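Local coordinates for protein tyrosinase (Burkholderia thailandensis, PDB 5ZRD) that hydroxylates monophenols and probably oxidises the resulting catechols at a copper-containing active site, working efficiently at acidic pH, at residues L32-V37 with F138-K143. Residues are numbered along the deposited sequence; the frame is centred on the assembly and turned at random.
Sequences LVRAWV and FELDGK
Val33 places one methyl, CG2, over the centre of the Phe138 ring face, 3.8 Å from the ring centroid, a CH-pi contact. Its other methyl reaches the ring's border, where CG1 stands 3.5 Å from Phe138 CD2. A beta-branched valine suits this place because its two methyls cover centre and rim together, and the flat phenyl ring gives them a broad apolar surface. One helix position on, Arg34 meets the end of the strand in two ways. Its NH1 makes a salt bridge with Asp141 OD1, at 2.9 Å; the N-H...O angle of 135° is well short of straight. The carboxylate lies at the guanidinium edge, yet NH1 approaches OD1 from above the carboxylate plane, the two planes being 34° apart. Leu140 takes the face of the same guanidinium: CD1 packs over it, offset toward the rim, 3.6 Å from NH1, while CD2 touches Arg34 CB at 4.0 Å. The aliphatic part and the flat charged head of arginine thus both serve to cover a buried leucine, and the charge turns to the exposed aspartate. Arg34 starts out extended and bends at chi3 (-72°), which brings its head across Leu140. What positions Asp141 is the backbone: reciprocal bonds between Leu140 and Lys143 close a two-residue type I' turn, in which Asp141 and Gly142 both take positive phi, a conformation glycine adopts readily and aspartate tolerates better than most residues. The hairpin of strands 137-140 and 143-146 rests on one side of helix 27-41, Ile145 also touching Val33 and Val37, while Ala35 and Trp36 pack against helix 90-108.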
ATOM      1  N   LEU A  32     -18.626  -8.498 -46.065  1.00 46.96           N
ATOM      2  CA  LEU A  32     -18.300  -7.698 -44.898  1.00 45.93           C
ATOM      3  C   LEU A  32     -19.327  -7.972 -43.789  1.00 39.11           C
ATOM      4  O   LEU A  32     -18.934  -8.313 -42.676  1.00 32.70           O
ATOM      5  CB  LEU A  32     -18.275  -6.211 -45.271  1.00 48.64           C
ATOM      6  CG  LEU A  32     -17.921  -5.292 -44.101  1.00 48.26           C
ATOM      7  CD1 LEU A  32     -16.446  -5.414 -43.756  1.00 44.04           C
ATOM      8  CD2 LEU A  32     -18.321  -3.859 -44.386  1.00 45.06           C
ATOM      9  N   VAL A  33     -20.618  -7.841 -44.100  1.00 36.03           N
ATOM     10  CA  VAL A  33     -21.660  -8.077 -43.096  1.00 37.56           C
ATOM     11  C   VAL A  33     -21.547  -9.512 -42.570  1.00 38.41           C
ATOM     12  O   VAL A  33     -21.564  -9.730 -41.355  1.00 39.39           O
ATOM     13  CB  VAL A  33     -23.071  -7.756 -43.625  1.00 36.68           C
ATOM     14  CG1 VAL A  33     -24.150  -8.322 -42.714  1.00 38.62           C
ATOM     15  CG2 VAL A  33     -23.283  -6.254 -43.798  1.00 34.72           C
ATOM     16  N   ARG A  34     -21.381 -10.479 -43.471  1.00 43.89           N
ATOM     17  CA  ARG A  34     -21.332 -11.880 -43.062  1.00 41.82           C
ATOM     18  C   ARG A  34     -20.159 -12.089 -42.111  1.00 36.95           C
ATOM     19  O   ARG A  34     -20.290 -12.849 -41.185  1.00 39.63           O
ATOM     20  CB  ARG A  34     -21.231 -12.823 -44.269  1.00 51.67           C
ATOM     21  CG  ARG A  34     -20.998 -14.292 -43.911  1.00 57.23           C
ATOM     22  CD  ARG A  34     -20.861 -15.205 -45.124  1.00 58.55           C
ATOM     23  NE  ARG A  34     -22.147 -15.373 -45.781  1.00 58.43           N
ATOM     24  CZ  ARG A  34     -22.505 -14.813 -46.934  1.00 68.76           C
ATOM     25  NH1 ARG A  34     -23.738 -15.007 -47.376  1.00 64.38           N
ATOM     26  NH2 ARG A  34     -21.651 -14.074 -47.639  1.00 62.24           N
ATOM     27  N   ALA A  35     -19.024 -11.431 -42.367  1.00 37.39           N
ATOM     28  CA  ALA A  35     -17.820 -11.546 -41.506  1.00 37.23           C
ATOM     29  C   ALA A  35     -18.078 -10.941 -40.121  1.00 35.50           C
ATOM     30  O   ALA A  35     -17.627 -11.466 -39.089  1.00 38.97           O
ATOM     31  CB  ALA A  35     -16.654 -10.852 -42.172  1.00 39.99           C
ATOM     32  N   TRP A  36     -18.786  -9.814 -40.102  1.00 31.22           N
ATOM     33  CA  TRP A  36     -19.072  -9.137 -38.861  1.00 34.02           C
ATOM     34  C   TRP A  36     -20.078  -9.970 -38.047  1.00 37.72           C
ATOM     35  O   TRP A  36     -19.936 -10.109 -36.805  1.00 32.47           O
ATOM     36  CB  TRP A  36     -19.580  -7.717 -39.136  1.00 34.98           C
ATOM     37  CG  TRP A  36     -18.499  -6.691 -39.181  1.00 34.89           C
ATOM     38  CD1 TRP A  36     -17.821  -6.220 -40.273  1.00 38.11           C
ATOM     39  CD2 TRP A  36     -17.971  -5.990 -38.053  1.00 36.89           C
ATOM     40  NE1 TRP A  36     -16.904  -5.275 -39.895  1.00 38.74           N
ATOM     41  CE2 TRP A  36     -16.965  -5.128 -38.538  1.00 37.85           C
ATOM     42  CE3 TRP A  36     -18.244  -6.026 -36.687  1.00 36.06           C
ATOM     43  CZ2 TRP A  36     -16.253  -4.293 -37.694  1.00 35.64           C
ATOM     44  CZ3 TRP A  36     -17.537  -5.204 -35.850  1.00 35.11           C
ATOM     45  CH2 TRP A  36     -16.559  -4.352 -36.354  1.00 37.06           C
ATOM     46  N   VAL A  37     -21.079 -10.550 -38.725  1.00 37.22           N
ATOM     47  CA  VAL A  37     -21.987 -11.488 -38.020  1.00 39.73           C
ATOM     48  C   VAL A  37     -21.147 -12.609 -37.389  1.00 38.32           C
ATOM     49  O   VAL A  37     -21.238 -12.901 -36.197  1.00 36.73           O
ATOM     50  CB  VAL A  37     -23.081 -12.034 -38.961  1.00 42.53           C
ATOM     51  CG1 VAL A  37     -23.913 -13.109 -38.274  1.00 42.33           C
ATOM     52  CG2 VAL A  37     -23.983 -10.922 -39.481  1.00 39.44           C
ATOM     53  N   PHE A 138     -30.458  -5.883 -42.401  1.00 45.05           N
ATOM     54  CA  PHE A 138     -29.750  -6.215 -43.624  1.00 45.50           C
ATOM     55  C   PHE A 138     -30.307  -7.530 -44.196  1.00 49.65           C
ATOM     56  O   PHE A 138     -30.662  -8.438 -43.438  1.00 46.06           O
ATOM     57  CB  PHE A 138     -28.253  -6.330 -43.319  1.00 44.04           C
ATOM     58  CG  PHE A 138     -27.386  -6.377 -44.547  1.00 40.75           C
ATOM     59  CD1 PHE A 138     -27.196  -5.237 -45.314  1.00 39.29           C
ATOM     60  CD2 PHE A 138     -26.765  -7.563 -44.935  1.00 44.69           C
ATOM     61  CE1 PHE A 138     -26.446  -5.297 -46.479  1.00 41.07           C
ATOM     62  CE2 PHE A 138     -25.983  -7.615 -46.082  1.00 39.46           C
ATOM     63  CZ  PHE A 138     -25.824  -6.478 -46.845  1.00 40.50           C
ATOM     64  N   GLU A 139     -30.313  -7.658 -45.521  1.00 54.44           N
ATOM     65  CA  GLU A 139     -30.669  -8.924 -46.191  1.00 53.51           C
ATOM     66  C   GLU A 139     -29.396  -9.742 -46.479  1.00 57.10           C
ATOM     67  O   GLU A 139     -28.585  -9.409 -47.360  1.00 54.91           O
ATOM     68  CB  GLU A 139     -31.465  -8.618 -47.462  1.00 57.39           C
ATOM     69  CG  GLU A 139     -32.297  -9.786 -47.980  1.00 68.30           C
ATOM     70  CD  GLU A 139     -33.432 -10.308 -47.099  1.00 75.09           C
ATOM     71  OE1 GLU A 139     -33.671  -9.760 -45.993  1.00 70.74           O
ATOM     72  OE2 GLU A 139     -34.071 -11.294 -47.520  1.00 85.34           O
ATOM     73  N   LEU A 140     -29.235 -10.834 -45.740  1.00 59.48           N
ATOM     74  CA  LEU A 140     -28.179 -11.797 -46.004  1.00 60.57           C
ATOM     75  C   LEU A 140     -28.758 -13.218 -46.160  1.00 68.14           C
ATOM     76  O   LEU A 140     -29.506 -13.681 -45.287  1.00 58.12           O
ATOM     77  CB  LEU A 140     -27.187 -11.752 -44.843  1.00 53.91           C
ATOM     78  CG  LEU A 140     -25.945 -12.600 -45.082  1.00 56.35           C
ATOM     79  CD1 LEU A 140     -25.022 -11.914 -46.083  1.00 56.22           C
ATOM     80  CD2 LEU A 140     -25.223 -12.904 -43.777  1.00 61.49           C
ATOM     81  N   ASP A 141     -28.373 -13.937 -47.230  1.00 75.88           N
ATOM     82  CA  ASP A 141     -28.861 -15.319 -47.476  1.00 76.70           C
ATOM     83  C   ASP A 141     -30.402 -15.319 -47.554  1.00 84.98           C
ATOM     84  O   ASP A 141     -31.063 -16.122 -46.873  1.00 84.70           O
ATOM     85  CB  ASP A 141     -28.444 -16.300 -46.347  1.00 76.92           C
ATOM     86  CG  ASP A 141     -26.922 -16.521 -46.229  1.00 80.64           C
ATOM     87  OD1 ASP A 141     -26.212 -16.488 -47.252  1.00 77.30           O
ATOM     88  OD2 ASP A 141     -26.449 -16.784 -45.092  1.00 73.27           O
ATOM     89  N   GLY A 142     -30.965 -14.381 -48.328  1.00 87.73           N
ATOM     90  CA  GLY A 142     -32.419 -14.128 -48.392  1.00 79.29           C
ATOM     91  C   GLY A 142     -33.136 -14.248 -47.047  1.00 82.91           C
ATOM     92  O   GLY A 142     -34.261 -14.728 -47.004  1.00 85.39           O
ATOM     93  N   LYS A 143     -32.509 -13.838 -45.943  1.00 79.67           N
ATOM     94  CA  LYS A 143     -33.203 -13.650 -44.652  1.00 80.32           C
ATOM     95  C   LYS A 143     -32.888 -12.243 -44.140  1.00 77.90           C
ATOM     96  O   LYS A 143     -31.772 -11.742 -44.317  1.00 77.47           O
ATOM     97  CB  LYS A 143     -32.783 -14.686 -43.603  1.00 85.12           C
ATOM     98  CG  LYS A 143     -33.289 -16.099 -43.862  1.00 94.36           C
ATOM     99  CD  LYS A 143     -32.812 -17.127 -42.861  1.00100.01           C
ATOM    100  CE  LYS A 143     -33.131 -18.541 -43.304  1.00101.93           C
ATOM    101  NZ  LYS A 143     -33.229 -19.470 -42.157  1.00 97.22           N
TER